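Local coordinates for protein Nrps/pks (Streptomyces albus, PDB 4OPE) that probably serves as a ketosynthase domain of the oxazolomycin assembly line, condensing acyl units to extend the polyketide chain, at residues D7-P19 against A240-A254. Residues are numbered along the deposited sequence; the frame is centred on the assembly and turned at random.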
loop_
_atom_site.group_PDB
_atom_site.type_symbol
_atom_site.label_atom_id
_atom_site.label_comp_id
_atom_site.label_asym_id
_atom_site.label_seq_id
_atom_site.Cartn_x
_atom_site.Cartn_y
_atom_site.Cartn_z
ATOM N N ASP A 7 8.484 -17.886 17.548
ATOM C CA ASP A 7 8.042 -18.610 16.351
ATOM C C ASP A 7 8.350 -17.758 15.084
ATOM O O ASP A 7 7.952 -16.588 14.923
ATOM C CB ASP A 7 6.567 -19.032 16.425
ATOM C CG ASP A 7 6.251 -20.255 15.530
ATOM O OD1 ASP A 7 7.134 -20.697 14.754
ATOM O OD2 ASP A 7 5.111 -20.789 15.603
ATOM N N GLU A 8 9.101 -18.370 14.191
ATOM C CA GLU A 8 9.657 -17.663 13.085
ATOM C C GLU A 8 8.633 -17.708 11.963
ATOM O O GLU A 8 7.757 -18.575 11.936
ATOM C CB GLU A 8 10.967 -18.333 12.661
ATOM C CG GLU A 8 11.861 -18.792 13.821
ATOM C CD GLU A 8 13.186 -19.361 13.334
ATOM O OE1 GLU A 8 13.169 -20.512 12.823
ATOM O OE2 GLU A 8 14.231 -18.653 13.457
ATOM N N ILE A 9 8.753 -16.777 11.033
ATOM C CA ILE A 9 8.017 -16.863 9.830
ATOM C C ILE A 9 8.873 -17.573 8.824
ATOM O O ILE A 9 10.075 -17.338 8.795
ATOM C CB ILE A 9 7.753 -15.494 9.275
ATOM C CG1 ILE A 9 7.016 -14.649 10.305
ATOM C CG2 ILE A 9 6.946 -15.605 7.993
ATOM C CD1 ILE A 9 5.749 -15.276 10.788
ATOM N N VAL A 10 8.250 -18.411 7.984
ATOM C CA VAL A 10 8.930 -19.089 6.889
ATOM C C VAL A 10 8.169 -18.953 5.588
ATOM O O VAL A 10 6.984 -18.648 5.577
ATOM C CB VAL A 10 9.090 -20.582 7.157
ATOM C CG1 VAL A 10 9.922 -20.810 8.423
ATOM C CG2 VAL A 10 7.730 -21.276 7.265
ATOM N N ILE A 11 8.889 -19.153 4.497
ATOM C CA ILE A 11 8.337 -19.121 3.188
ATOM C C ILE A 11 8.142 -20.571 2.758
ATOM O O ILE A 11 9.080 -21.365 2.720
ATOM C CB ILE A 11 9.311 -18.475 2.179
ATOM C CG1 ILE A 11 9.458 -16.980 2.433
ATOM C CG2 ILE A 11 8.872 -18.713 0.717
ATOM C CD1 ILE A 11 10.531 -16.354 1.566
ATOM N N VAL A 12 6.939 -20.898 2.343
ATOM C CA VAL A 12 6.661 -22.258 1.965
ATOM C C VAL A 12 6.254 -22.420 0.525
ATOM O O VAL A 12 5.855 -23.471 0.148
ATOM C CB VAL A 12 5.551 -22.848 2.833
ATOM C CG1 VAL A 12 5.902 -22.710 4.295
ATOM C CG2 VAL A 12 4.202 -22.195 2.522
ATOM N N GLY A 13 6.312 -21.384 -0.281
ATOM C CA GLY A 13 6.107 -21.573 -1.735
ATOM C C GLY A 13 6.437 -20.294 -2.455
ATOM O O GLY A 13 6.415 -19.248 -1.870
ATOM N N VAL A 14 6.720 -20.385 -3.728
ATOM C CA VAL A 14 7.033 -19.192 -4.520
ATOM C C VAL A 14 6.613 -19.429 -5.944
ATOM O O VAL A 14 6.651 -20.561 -6.425
ATOM C CB VAL A 14 8.561 -18.842 -4.446
ATOM C CG1 VAL A 14 9.452 -20.059 -4.790
ATOM C CG2 VAL A 14 8.928 -17.615 -5.291
ATOM N N ALA A 15 6.261 -18.361 -6.622
ATOM C CA ALA A 15 5.918 -18.421 -8.017
ATOM C C ALA A 15 6.162 -17.081 -8.692
ATOM O O ALA A 15 6.193 -16.050 -8.032
ATOM C CB ALA A 15 4.472 -18.838 -8.141
ATOM N N GLY A 16 6.364 -17.091 -9.997
ATOM C CA GLY A 16 6.750 -15.893 -10.727
ATOM C C GLY A 16 6.910 -16.037 -12.230
ATOM O O GLY A 16 7.180 -17.116 -12.722
ATOM N N ARG A 17 6.709 -14.948 -12.965
ATOM C CA ARG A 17 7.139 -14.859 -14.351
ATOM C C ARG A 17 8.041 -13.677 -14.472
ATOM O O ARG A 17 7.737 -12.622 -13.950
ATOM C CB ARG A 17 5.970 -14.621 -15.270
ATOM C CG ARG A 17 4.930 -15.699 -15.180
ATOM C CD ARG A 17 3.627 -15.270 -15.818
ATOM N NE ARG A 17 3.810 -15.055 -17.249
ATOM C CZ ARG A 17 2.885 -14.532 -18.042
ATOM N NH1 ARG A 17 1.709 -14.171 -17.551
ATOM N NH2 ARG A 17 3.147 -14.354 -19.327
ATOM N N TYR A 18 9.125 -13.852 -15.202
ATOM C CA TYR A 18 10.087 -12.798 -15.450
ATOM C C TYR A 18 10.483 -12.851 -16.934
ATOM O O TYR A 18 10.022 -13.740 -17.667
ATOM C CB TYR A 18 11.266 -12.990 -14.504
ATOM C CG TYR A 18 10.806 -12.963 -13.072
ATOM C CD1 TYR A 18 10.391 -11.783 -12.480
ATOM C CD2 TYR A 18 10.730 -14.111 -12.321
ATOM C CE1 TYR A 18 9.946 -11.743 -11.174
ATOM C CE2 TYR A 18 10.282 -14.087 -11.001
ATOM C CZ TYR A 18 9.881 -12.891 -10.434
ATOM O OH TYR A 18 9.441 -12.850 -9.135
ATOM N N PRO A 19 11.291 -11.882 -17.399
ATOM C CA PRO A 19 11.658 -11.853 -18.788
ATOM C C PRO A 19 12.280 -13.161 -19.249
ATOM O O PRO A 19 13.251 -13.628 -18.636
ATOM C CB PRO A 19 12.660 -10.729 -18.837
ATOM C CG PRO A 19 12.136 -9.784 -17.836
ATOM C CD PRO A 19 11.735 -10.669 -16.712
ATOM N N ALA A 240 11.977 -3.620 -16.534
ATOM C CA ALA A 240 11.591 -4.972 -16.802
ATOM C C ALA A 240 10.250 -5.309 -16.178
ATOM O O ALA A 240 9.833 -4.667 -15.203
ATOM C CB ALA A 240 12.640 -5.905 -16.275
ATOM N N GLU A 241 9.597 -6.316 -16.758
ATOM C CA GLU A 241 8.291 -6.738 -16.326
ATOM C C GLU A 241 8.380 -7.990 -15.418
ATOM O O GLU A 241 9.338 -8.750 -15.453
ATOM C CB GLU A 241 7.465 -7.053 -17.535
ATOM C CG GLU A 241 7.103 -5.847 -18.374
ATOM C CD GLU A 241 6.224 -6.214 -19.572
ATOM O OE1 GLU A 241 5.284 -5.470 -19.911
ATOM O OE2 GLU A 241 6.457 -7.261 -20.186
ATOM N N GLY A 242 7.405 -8.165 -14.559
ATOM C CA GLY A 242 7.398 -9.341 -13.725
ATOM C C GLY A 242 6.218 -9.443 -12.785
ATOM O O GLY A 242 5.558 -8.464 -12.469
ATOM N N SER A 243 5.994 -10.651 -12.322
ATOM C CA SER A 243 4.973 -10.950 -11.345
ATOM C C SER A 243 5.562 -12.014 -10.428
ATOM O O SER A 243 6.179 -12.991 -10.920
ATOM C CB SER A 243 3.772 -11.560 -12.048
ATOM O OG SER A 243 2.640 -11.550 -11.220
ATOM N N GLY A 244 5.388 -11.839 -9.110
ATOM C CA GLY A 244 5.875 -12.810 -8.208
ATOM C C GLY A 244 5.198 -12.786 -6.885
ATOM O O GLY A 244 4.704 -11.765 -6.451
ATOM N N ALA A 245 5.193 -13.943 -6.222
ATOM C CA ALA A 245 4.608 -14.032 -4.906
ATOM C C ALA A 245 5.218 -15.183 -4.128
ATOM O O ALA A 245 5.630 -16.188 -4.706
ATOM C CB ALA A 245 3.111 -14.226 -5.044
ATOM N N VAL A 246 5.259 -15.014 -2.815
ATOM C CA VAL A 246 5.667 -16.048 -1.926
ATOM C C VAL A 246 4.538 -16.281 -0.939
ATOM O O VAL A 246 3.661 -15.413 -0.719
ATOM C CB VAL A 246 6.927 -15.643 -1.138
ATOM C CG1 VAL A 246 8.122 -15.493 -2.055
ATOM C CG2 VAL A 246 6.726 -14.353 -0.370
ATOM N N LEU A 247 4.569 -17.439 -0.291
ATOM C CA LEU A 247 3.508 -17.790 0.684
ATOM C C LEU A 247 4.151 -17.979 2.024
ATOM O O LEU A 247 5.127 -18.717 2.143
ATOM C CB LEU A 247 2.745 -19.057 0.263
ATOM C CG LEU A 247 1.505 -19.371 1.138
ATOM C CD1 LEU A 247 0.420 -18.358 0.945
ATOM C CD2 LEU A 247 0.929 -20.709 0.795
ATOM N N LEU A 248 3.592 -17.306 3.017
ATOM C CA LEU A 248 4.199 -17.195 4.339
ATOM C C LEU A 248 3.370 -17.857 5.444
ATOM O O LEU A 248 2.141 -17.937 5.358
ATOM C CB LEU A 248 4.397 -15.726 4.661
ATOM C CG LEU A 248 5.217 -14.937 3.634
ATOM C CD1 LEU A 248 4.948 -13.444 3.759
ATOM C CD2 LEU A 248 6.696 -15.214 3.824
ATOM N N LYS A 249 4.061 -18.317 6.477
ATOM C CA LYS A 249 3.492 -19.198 7.512
ATOM C C LYS A 249 4.388 -19.128 8.748
ATOM O O LYS A 249 5.587 -18.920 8.607
ATOM C CB LYS A 249 3.557 -20.640 7.020
ATOM C CG LYS A 249 2.309 -21.487 7.123
ATOM C CD LYS A 249 2.267 -22.461 5.968
ATOM C CE LYS A 249 0.933 -23.199 5.855
ATOM N NZ LYS A 249 0.613 -23.500 4.416
ATOM N N ARG A 250 3.833 -19.333 9.937
ATOM C CA ARG A 250 4.650 -19.623 11.117
ATOM C C ARG A 250 5.358 -20.950 10.969
ATOM O O ARG A 250 4.754 -21.909 10.465
ATOM C CB ARG A 250 3.799 -19.685 12.364
ATOM C CG ARG A 250 3.391 -18.327 12.851
ATOM C CD ARG A 250 2.675 -18.457 14.156
ATOM N NE ARG A 250 1.988 -17.241 14.574
ATOM C CZ ARG A 250 2.582 -16.210 15.171
ATOM N NH1 ARG A 250 3.907 -16.202 15.386
ATOM N NH2 ARG A 250 1.839 -15.168 15.541
ATOM N N ARG A 251 6.625 -21.027 11.405
ATOM C CA ARG A 251 7.364 -22.297 11.309
ATOM C C ARG A 251 6.568 -23.472 11.881
ATOM O O ARG A 251 6.461 -24.521 11.241
ATOM C CB ARG A 251 8.715 -22.259 12.016
ATOM C CG ARG A 251 9.653 -23.332 11.454
ATOM C CD ARG A 251 10.661 -23.914 12.434
ATOM N NE ARG A 251 11.970 -23.242 12.457
ATOM C CZ ARG A 251 12.940 -23.362 11.532
ATOM N NH1 ARG A 251 14.081 -22.697 11.728
ATOM N NH2 ARG A 251 12.792 -24.105 10.410
ATOM N N SER A 252 6.001 -23.272 13.071
ATOM C CA SER A 252 5.208 -24.292 13.720
ATOM C C SER A 252 4.082 -24.773 12.821
ATOM O O SER A 252 3.813 -25.967 12.747
ATOM C CB SER A 252 4.637 -23.781 15.033
ATOM O OG SER A 252 3.954 -22.553 14.855
ATOM N N ALA A 253 3.419 -23.882 12.110
ATOM C CA ALA A 253 2.340 -24.357 11.266
ATOM C C ALA A 253 2.878 -25.123 10.066
ATOM O O ALA A 253 2.293 -26.115 9.676
ATOM C CB ALA A 253 1.413 -23.232 10.857
ATOM N N ALA A 254 3.998 -24.685 9.499
ATOM C CA ALA A 254 4.600 -25.396 8.383
ATOM C C ALA A 254 5.078 -26.785 8.769
ATOM O O ALA A 254 4.923 -27.731 8.008
ATOM C CB ALA A 254 5.778 -24.611 7.848
#
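Tyr-18 lays its ring along a glycine-lined part of strand 242-250, with CD1 4.1 Å from Gly-242 CA and OH 3.7 Å from Gly-244 CA. CG stands anti to the carbonyl carbon (chi1 -58°), which swings the ring back over the strands; a CB on Gly-16, Gly-242 or Gly-244 would collide with it. Were the tyrosine replaced by an alanine, the space over Gly-242 and Gly-244 would probably be left unfilled, and Phe-27 and Met-358 would lose a neighbour.

Ladder bonds such as Ala-15 N to Ala-245 O (3.0 Å) join the antiparallel strands. A beta bulge interrupts them where Val-12 N and Gly-13 O both bond to Leu-247. The two strands are neighbours in a mixed sheet of the layered alpha-beta-alpha-beta-alpha thiolase fold, packed between helices: 178-192 and 356-370 on the Ile-11, Val-14 and Leu-248 face, 93-108 on the other. Branched aliphatic residues suit the first: Ile-11 and Leu-248 run side by side, CG1 3.6 Å from CD2. Ala-15, Ser-243 and Ala-245 keep the second low beneath its helix, where Leu-247 meets Leu-105; Ser-243 OG bonds to Thr-101 OG1.

Val-12, itself in the bulge, meets the bent aliphatic chain of Lys-249 at about a right angle, its CG2 4.0 Å from CD, while Ala-254 CB reaches Val-10 CG2 (3.9 Å). At the start of helix 251-256, Arg-251 N bonds to Glu-8 O (2.8 Å); a longer bond from Ser-252 N to Asp-7 OD1 is tentative, since Asp-7 is poorly ordered. The side chains of Glu-8 and Arg-251, poorly ordered too, lie alongside each other in a salt bridge, carboxylate and guanidinium planes 36° apart.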